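Local coordinates for dimeric protein of unknown function and ferredoxin-like fold (Bacteroides fragilis, PDB 3FMB) that is of unknown function but forms a dimer of ferredoxin-like subunits and belongs to the stress-responsive A/B barrel (Dabb) family, at residues 21-26 with 86-91; 27-32 with 36-41; 72-77 with 108-113. All coordinates share one frame; numbering follows the deposited sequence. Where two conformers were deposited one is given.

In the fold
Strand 21-29 comes first; it supplies one side of contacts 1 and 2 and lies between the two segments of contact 3. Its early part, 21-26, meets helix 85-93 in contact 1, which closes a long loop only after the second and third strands have been laid down. Inside that loop is nested contact 2, where the strand's end and following turn fold back at once on the start of helix 35-50. Contact 3 opens at 72-77, within the loop of contact 1, and closes beyond it on strand 108-117, so the two cross; with contact 2 it runs in series. Contacts 1 and 2 tie helices to the sheet, whereas contact 3 reaches across strand 21-29. Contacts 1 and 3 share a sulfate.

Contact 1: residues 21-26 with 86-91; sequences VKHIVL and DDVKFY. With SO4 (sulfate ion), chain C; EDO (1,2-ethanediol), chain F.
Sulfate atom O1 is held from both sides of the contact, by a straight bond from H23 NE2 (2.8 Å, 180° at the hydrogen) and a weak one from Y91 OH. The ion lies at the edge of the H23 ring and probably comes from the crystallisation liquor; R111 NH2 also donates to it. With CG anti to the backbone N (chi1 169°), the imidazole extends toward helix 85-93, and its other nitrogen, ND1, bonds to D115, so that both ring nitrogens are engaged and the rotation of the ring is fixed. One face carries V88 CG1 in a CH-pi contact, 4.0 Å from the ring centroid and closest to the ND1 side. The other methyl of V88, CG2, meets V21 CG1 at 4.1 Å, so that one valine touches both V21 and H23, two residues apart on the strand. Y91 CE2 approaches H23 NE2 at 4.0 Å, the ring planes steeply inclined at 70°. Around this buried layer, F82 of strand 76-82 packs against both V88 and Y91, and C113 of strand 108-117 touches H23, while the reverse side of strand 21-29 faces the second subunit, where I24 meets its own counterpart.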
# COMPACT_ATOMS: atom_id res chain seq x y z
N VAL A 21 12.44 3.93 -5.91
CA VAL A 21 11.77 3.30 -4.77
C VAL A 21 10.31 3.75 -4.68
O VAL A 21 10.01 4.94 -4.77
CB VAL A 21 12.52 3.62 -3.44
CG1 VAL A 21 11.68 3.27 -2.24
CG2 VAL A 21 13.88 2.90 -3.42
N LYS A 22 9.41 2.78 -4.49
CA LYS A 22 8.05 3.04 -4.08
C LYS A 22 7.92 2.90 -2.57
O LYS A 22 8.34 1.89 -1.99
CB LYS A 22 7.06 2.12 -4.80
CG LYS A 22 7.11 2.29 -6.33
CD LYS A 22 5.86 1.79 -7.02
CE LYS A 22 5.97 1.85 -8.53
NZ LYS A 22 4.66 1.43 -9.14
N HIS A 23 7.35 3.91 -1.94
CA HIS A 23 7.13 3.98 -0.50
C HIS A 23 5.61 3.95 -0.32
O HIS A 23 4.89 4.91 -0.70
CB HIS A 23 7.73 5.29 0.06
CG HIS A 23 7.36 5.60 1.49
ND1 HIS A 23 7.72 4.80 2.55
CD2 HIS A 23 6.66 6.64 2.02
CE1 HIS A 23 7.27 5.34 3.67
NE2 HIS A 23 6.59 6.44 3.38
N ILE A 24 5.09 2.83 0.17
CA ILE A 24 3.65 2.65 0.31
C ILE A 24 3.33 2.46 1.77
O ILE A 24 3.91 1.59 2.45
CB ILE A 24 3.12 1.43 -0.49
CG1 ILE A 24 3.47 1.61 -1.98
CG2 ILE A 24 1.58 1.23 -0.23
CD1 ILE A 24 2.69 0.63 -2.91
N VAL A 25 2.38 3.25 2.26
CA VAL A 25 1.99 3.18 3.70
C VAL A 25 0.46 3.14 3.77
O VAL A 25 -0.22 3.92 3.11
CB VAL A 25 2.52 4.40 4.57
CG1 VAL A 25 2.26 4.15 6.09
CG2 VAL A 25 4.00 4.72 4.26
N LEU A 26 -0.05 2.19 4.54
CA LEU A 26 -1.49 2.15 4.85
C LEU A 26 -1.66 2.40 6.36
O LEU A 26 -0.82 1.96 7.19
CB LEU A 26 -2.07 0.80 4.48
CG LEU A 26 -2.00 0.35 3.02
CD1 LEU A 26 -2.69 -1.04 2.82
CD2 LEU A 26 -2.48 1.38 2.02
N ASP A 86 17.41 6.99 0.98
CA ASP A 86 17.93 8.18 1.67
C ASP A 86 16.91 9.31 1.50
O ASP A 86 16.61 10.06 2.43
CB ASP A 86 19.29 8.60 1.09
CG ASP A 86 20.47 7.78 1.63
OD1 ASP A 86 20.39 7.12 2.69
OD2 ASP A 86 21.53 7.84 0.97
N ASP A 87 16.36 9.40 0.29
CA ASP A 87 15.34 10.41 -0.01
C ASP A 87 14.03 10.14 0.74
O ASP A 87 13.38 11.07 1.21
CB ASP A 87 15.10 10.51 -1.51
CG ASP A 87 16.24 11.24 -2.25
OD1 ASP A 87 17.22 11.66 -1.62
OD2 ASP A 87 16.13 11.38 -3.49
N VAL A 88 13.62 8.87 0.84
CA VAL A 88 12.45 8.52 1.65
C VAL A 88 12.64 9.01 3.10
O VAL A 88 11.74 9.56 3.70
CB VAL A 88 12.18 6.98 1.65
CG1 VAL A 88 11.07 6.61 2.63
CG2 VAL A 88 11.89 6.49 0.25
N LYS A 89 13.84 8.82 3.64
CA LYS A 89 14.12 9.20 5.01
C LYS A 89 14.18 10.73 5.17
O LYS A 89 13.71 11.29 6.17
CB LYS A 89 15.38 8.53 5.49
CG LYS A 89 15.80 8.99 6.90
CD LYS A 89 16.29 7.87 7.82
CE LYS A 89 15.58 7.92 9.17
NZ LYS A 89 14.15 7.49 9.01
N PHE A 90 14.73 11.41 4.16
CA PHE A 90 14.70 12.88 4.12
C PHE A 90 13.27 13.42 4.20
O PHE A 90 12.94 14.30 5.00
CB PHE A 90 15.40 13.35 2.86
CG PHE A 90 15.52 14.82 2.72
CD1 PHE A 90 16.69 15.48 3.13
CD2 PHE A 90 14.48 15.57 2.19
CE1 PHE A 90 16.81 16.82 3.00
CE2 PHE A 90 14.61 16.96 2.06
CZ PHE A 90 15.74 17.56 2.46
N TYR A 91 12.42 12.88 3.34
CA TYR A 91 10.98 13.15 3.39
C TYR A 91 10.35 12.82 4.76
O TYR A 91 9.59 13.62 5.31
CB TYR A 91 10.29 12.35 2.28
CG TYR A 91 8.86 11.99 2.54
CD1 TYR A 91 7.82 12.87 2.24
CD2 TYR A 91 8.53 10.75 3.09
CE1 TYR A 91 6.47 12.51 2.46
CE2 TYR A 91 7.22 10.40 3.33
CZ TYR A 91 6.21 11.27 3.01
OH TYR A 91 4.96 10.88 3.27
S SO4 C . 5.71 7.57 6.58
O1 SO4 C . 5.25 8.08 5.21
O2 SO4 C . 6.20 8.62 7.46
O3 SO4 C . 6.77 6.53 6.52
O4 SO4 C . 4.58 6.99 7.34
C1 EDO F . 13.28 4.41 7.07
O1 EDO F . 12.58 3.54 7.98
C2 EDO F . 12.32 5.25 6.23
O2 EDO F . 12.36 6.67 6.57

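Contact 2: residues 27-32 with 36-41; sequences FKLRDD and EEKLVV
L29 lays its CD1 methyl over the root of the K38 side chain, with CG of K38 3.9 Å away and CA and CB hardly farther. The two side chains run past each other in opposite directions, leucine toward the helix and lysine back toward the turn that follows the strand. The lysine leaves its backbone with CG beside the N (chi1 -73°) and is extended from there on, which carries the aliphatic chain along the outgoing polypeptide and puts its end among main-chain carbonyls. There CE lies 3.3 Å from R30 O, and NZ is 3.6 Å from D31 O, an approach without a direct hydrogen bond between the two segments. The polar link is made by water instead: one molecule donates to L29 O at 2.6 Å and accepts from K38 NZ at 2.9 Å. The ammonium thus has the water as a hydrogen-bond partner, with the carbonyl oxygens of R30 and D31 near by, and the carboxylate of D31, with OD1 5.0 Å from K38 NZ, would probably add a favourable longer-range attraction. L29 CD1 also reaches V41 CG1 at 4.3 Å, one helical turn beyond K38. This is the first strand-to-helix connection of the ferredoxin-like fold, a short turn after which helix 35-50 doubles back over the sheet. L29 is flanked by T107 and V41 by L104, both from the loop ahead of strand 108-117, while N75 OD1, just before strand 76-82, accepts a hydrogen bond from the L29 backbone N.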
# COMPACT_ATOMS: atom_id res chain seq x y z
N PHE A 27 -2.71 3.16 6.68
CA PHE A 27 -3.09 3.46 8.05
C PHE A 27 -4.53 2.99 8.37
O PHE A 27 -5.47 3.11 7.56
CB PHE A 27 -3.04 4.97 8.30
CG PHE A 27 -1.70 5.57 8.13
CD1 PHE A 27 -0.80 5.59 9.18
CD2 PHE A 27 -1.33 6.13 6.91
CE1 PHE A 27 0.48 6.16 9.02
CE2 PHE A 27 -0.07 6.71 6.75
CZ PHE A 27 0.81 6.73 7.79
N LYS A 28 -4.69 2.54 9.61
CA LYS A 28 -5.98 2.21 10.19
C LYS A 28 -6.15 3.04 11.46
O LYS A 28 -5.30 3.10 12.35
CB LYS A 28 -6.03 0.71 10.49
CG LYS A 28 -7.39 0.25 11.03
CD LYS A 28 -7.50 -1.29 11.05
CE LYS A 28 -8.80 -1.74 11.69
NZ LYS A 28 -9.24 -3.11 11.21
N LEU A 29 -7.29 3.69 11.56
CA LEU A 29 -7.59 4.50 12.70
C LEU A 29 -8.33 3.65 13.70
O LEU A 29 -8.97 2.65 13.33
CB LEU A 29 -8.43 5.70 12.27
CG LEU A 29 -7.79 6.63 11.24
CD1 LEU A 29 -8.83 7.77 11.06
CD2 LEU A 29 -6.39 7.13 11.65
N ARG A 30 -8.27 4.03 14.97
CA ARG A 30 -8.94 3.23 16.03
C ARG A 30 -10.43 3.07 15.77
O ARG A 30 -11.13 4.03 15.44
CB ARG A 30 -8.75 3.85 17.43
CG ARG A 30 -7.35 4.00 17.90
CD ARG A 30 -7.32 4.54 19.32
NE ARG A 30 -7.50 5.99 19.33
CZ ARG A 30 -8.60 6.63 19.72
NH1 ARG A 30 -9.66 5.98 20.17
NH2 ARG A 30 -8.62 7.96 19.68
N ASP A 31 -10.92 1.85 15.99
CA ASP A 31 -12.30 1.50 15.73
C ASP A 31 -13.31 2.42 16.44
O ASP A 31 -14.34 2.76 15.89
CB ASP A 31 -12.55 0.06 16.17
CG ASP A 31 -12.03 -0.97 15.21
OD1 ASP A 31 -11.84 -0.66 14.00
OD2 ASP A 31 -11.81 -2.12 15.66
N ASP A 32 -12.99 2.82 17.66
CA ASP A 32 -13.92 3.60 18.46
C ASP A 32 -13.94 5.10 18.18
O ASP A 32 -14.69 5.82 18.81
CB ASP A 32 -13.65 3.33 19.95
CG ASP A 32 -12.28 3.85 20.44
OD1 ASP A 32 -11.49 4.46 19.69
OD2 ASP A 32 -11.98 3.64 21.63
N GLU A 36 -17.33 10.79 12.19
CA GLU A 36 -17.18 12.20 11.86
C GLU A 36 -15.76 12.66 12.10
O GLU A 36 -15.20 13.38 11.27
CB GLU A 36 -18.16 13.12 12.64
CG GLU A 36 -19.54 12.57 12.75
CD GLU A 36 -19.69 11.71 14.02
OE1 GLU A 36 -19.69 12.27 15.17
OE2 GLU A 36 -19.77 10.48 13.86
N GLU A 37 -15.14 12.25 13.21
CA GLU A 37 -13.73 12.65 13.43
C GLU A 37 -12.76 11.84 12.57
O GLU A 37 -11.73 12.37 12.15
CB GLU A 37 -13.32 12.58 14.91
CG GLU A 37 -11.89 13.12 15.20
CD GLU A 37 -11.70 14.61 14.88
OE1 GLU A 37 -12.70 15.39 14.91
OE2 GLU A 37 -10.52 15.00 14.66
N LYS A 38 -13.07 10.58 12.30
CA LYS A 38 -12.26 9.84 11.33
C LYS A 38 -12.18 10.57 10.01
O LYS A 38 -11.08 10.76 9.47
CB LYS A 38 -12.82 8.44 11.07
CG LYS A 38 -12.60 7.47 12.20
CD LYS A 38 -12.97 6.06 11.75
CE LYS A 38 -12.83 5.07 12.87
NZ LYS A 38 -13.47 3.79 12.56
N LEU A 39 -13.33 11.05 9.54
CA LEU A 39 -13.40 11.77 8.27
C LEU A 39 -12.60 13.08 8.28
O LEU A 39 -11.92 13.39 7.30
CB LEU A 39 -14.86 12.01 7.87
CG LEU A 39 -15.08 12.69 6.52
CD1 LEU A 39 -14.44 11.86 5.40
CD2 LEU A 39 -16.56 12.91 6.28
N VAL A 40 -12.70 13.86 9.36
CA VAL A 40 -11.97 15.11 9.50
C VAL A 40 -10.47 14.84 9.43
O VAL A 40 -9.75 15.51 8.69
CB VAL A 40 -12.33 15.84 10.84
CG1 VAL A 40 -11.28 16.96 11.18
CG2 VAL A 40 -13.79 16.38 10.76
N VAL A 41 -10.03 13.86 10.19
CA VAL A 41 -8.63 13.44 10.18
C VAL A 41 -8.16 12.97 8.80
O VAL A 41 -7.10 13.40 8.34
CB VAL A 41 -8.41 12.33 11.23
CG1 VAL A 41 -7.01 11.67 11.04
CG2 VAL A 41 -8.57 12.92 12.65
O HOH W 1 -11.00 2.58 11.67

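Contact 3: residues 72-77 with 108-113; sequences ETWNIA and KESRAC. With EDO (1,2-ethanediol), chain D; SO4 (sulfate ion), chain C.
Apolar contacts centre on W74, whose six-membered ring reaches over to strand 108-117. With CG beside its backbone N (chi1 -68°), the end of the indole is brought up to that strand, and its far corner meets two residues that point to the same side of it. CH2 lies 3.6 Å from S110 CB, and CZ3 lies 3.9 Å from A112 CB; both carbons come obliquely to the ring. Between them the main chain of R111 faces the indole edge, its carbonyl carbon 4.3 Å from W74 CZ3. No hydrogen bond joins the two segments, since strand 21-29 runs between them in the four-stranded antiparallel sheet; the tryptophan bridges over that central strand, past L26 and K28. In this ferredoxin-like fold classic beta bulges lie on both sides of 21-29 near this end, one at the entry to strand 76-82 (N75 and I76 facing F27) and one in strand 108-117 (E109 and S110 facing K28).

Polar contacts involve bound small molecules, probably from the crystallisation liquor. R111 points the other way from S110 and A112, and its extended chain grips the sulfate with one edge of the guanidinium: NE donates to O4 at 3.0 Å (172° at the hydrogen), and NH2 donates to O3 at 2.7 Å (156°). Beside E72, an ethanediol donates from O1 to E72 O at 2.7 Å, and from O2 more weakly to W74 O; N67 also binds it.

Contacts between subunits use the same residues. R111 forms salt bridges with E72 of the second subunit, so its guanidinium is shared between the ion and a carboxylate, and E72 pairs likewise with R111 of that subunit. A112 packs on W74 of the second subunit, and W74 on its C113.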
# COMPACT_ATOMS: atom_id res chain seq x y z
N GLU A 72 -13.26 -3.50 3.28
CA GLU A 72 -11.92 -3.34 3.83
C GLU A 72 -11.97 -2.49 5.09
O GLU A 72 -12.89 -1.71 5.28
CB GLU A 72 -10.99 -2.73 2.77
CG GLU A 72 -10.91 -3.60 1.51
CD GLU A 72 -10.26 -4.98 1.77
OE1 GLU A 72 -9.73 -5.21 2.88
OE2 GLU A 72 -10.30 -5.83 0.84
N THR A 73 -10.99 -2.64 5.96
CA THR A 73 -10.99 -1.97 7.26
C THR A 73 -9.89 -0.93 7.49
O THR A 73 -9.88 -0.27 8.52
CB THR A 73 -10.94 -3.00 8.41
OG1 THR A 73 -9.70 -3.70 8.37
CG2 THR A 73 -12.19 -3.98 8.33
N TRP A 74 -8.95 -0.78 6.56
CA TRP A 74 -7.93 0.24 6.64
C TRP A 74 -8.46 1.46 5.95
O TRP A 74 -9.26 1.35 5.01
CB TRP A 74 -6.60 -0.24 6.04
CG TRP A 74 -6.01 -1.33 6.92
CD1 TRP A 74 -6.56 -2.53 7.23
CD2 TRP A 74 -4.76 -1.27 7.62
NE1 TRP A 74 -5.76 -3.22 8.10
CE2 TRP A 74 -4.64 -2.47 8.35
CE3 TRP A 74 -3.77 -0.31 7.72
CZ2 TRP A 74 -3.51 -2.75 9.15
CZ3 TRP A 74 -2.68 -0.57 8.53
CH2 TRP A 74 -2.55 -1.79 9.23
N ASN A 75 -8.10 2.63 6.45
CA ASN A 75 -8.77 3.86 6.02
C ASN A 75 -8.02 4.72 5.01
O ASN A 75 -8.63 5.42 4.20
CB ASN A 75 -9.11 4.79 7.24
CG ASN A 75 -9.57 4.03 8.47
OD1 ASN A 75 -8.76 3.53 9.21
ND2 ASN A 75 -10.85 3.97 8.69
N ILE A 76 -6.71 4.70 5.09
CA ILE A 76 -5.88 5.64 4.38
C ILE A 76 -4.70 4.92 3.71
O ILE A 76 -4.02 4.09 4.35
CB ILE A 76 -5.27 6.72 5.36
CG1 ILE A 76 -6.36 7.53 6.11
CG2 ILE A 76 -4.28 7.63 4.55
CD1 ILE A 76 -5.76 8.36 7.33
N ALA A 77 -4.44 5.27 2.44
CA ALA A 77 -3.28 4.78 1.72
C ALA A 77 -2.44 5.99 1.31
O ALA A 77 -2.98 7.00 0.85
CB ALA A 77 -3.70 4.02 0.46
N LYS A 108 -4.73 7.28 15.28
CA LYS A 108 -4.09 6.14 14.62
C LYS A 108 -4.08 4.89 15.51
O LYS A 108 -3.83 4.97 16.73
CB LYS A 108 -2.64 6.52 14.23
CG LYS A 108 -1.83 5.39 13.59
CD LYS A 108 -0.41 5.83 13.08
CE LYS A 108 0.49 6.36 14.22
NZ LYS A 108 1.96 6.22 13.83
N GLU A 109 -4.36 3.75 14.90
CA GLU A 109 -4.22 2.45 15.52
C GLU A 109 -3.02 1.70 14.95
O GLU A 109 -2.21 1.16 15.71
CB GLU A 109 -5.51 1.65 15.32
CG GLU A 109 -5.54 0.27 15.92
CD GLU A 109 -5.34 0.20 17.42
OE1 GLU A 109 -5.39 1.23 18.14
OE2 GLU A 109 -5.14 -0.94 17.90
N SER A 110 -2.91 1.63 13.63
CA SER A 110 -1.87 0.82 12.97
C SER A 110 -1.33 1.50 11.74
O SER A 110 -2.05 2.26 11.07
CB SER A 110 -2.42 -0.56 12.58
OG SER A 110 -3.07 -1.20 13.66
N ARG A 111 -0.05 1.23 11.47
CA ARG A 111 0.65 1.64 10.26
C ARG A 111 1.34 0.42 9.68
O ARG A 111 2.05 -0.32 10.37
CB ARG A 111 1.69 2.72 10.59
CG ARG A 111 2.60 3.10 9.45
CD ARG A 111 3.67 4.07 9.93
NE ARG A 111 4.67 4.38 8.90
CZ ARG A 111 5.71 3.64 8.58
NH1 ARG A 111 5.93 2.48 9.16
NH2 ARG A 111 6.53 4.04 7.63
N ALA A 112 1.19 0.26 8.37
CA ALA A 112 1.80 -0.82 7.60
C ALA A 112 2.58 -0.16 6.47
O ALA A 112 2.07 0.76 5.81
CB ALA A 112 0.71 -1.75 7.02
N CYS A 113 3.83 -0.58 6.26
CA CYS A 113 4.61 0.02 5.20
C CYS A 113 5.56 -0.96 4.52
O CYS A 113 6.20 -1.77 5.16
CB CYS A 113 5.45 1.20 5.75
SG CYS A 113 6.71 1.89 4.61
C1 EDO D . -13.79 1.22 6.83
O1 EDO D . -14.31 0.48 5.74
C2 EDO D . -12.37 1.69 6.49
O2 EDO D . -12.38 2.69 5.48
S SO4 C . 5.71 7.57 6.58
O1 SO4 C . 5.25 8.08 5.21
O2 SO4 C . 6.20 8.62 7.46
O3 SO4 C . 6.77 6.53 6.52
O4 SO4 C . 4.58 6.99 7.34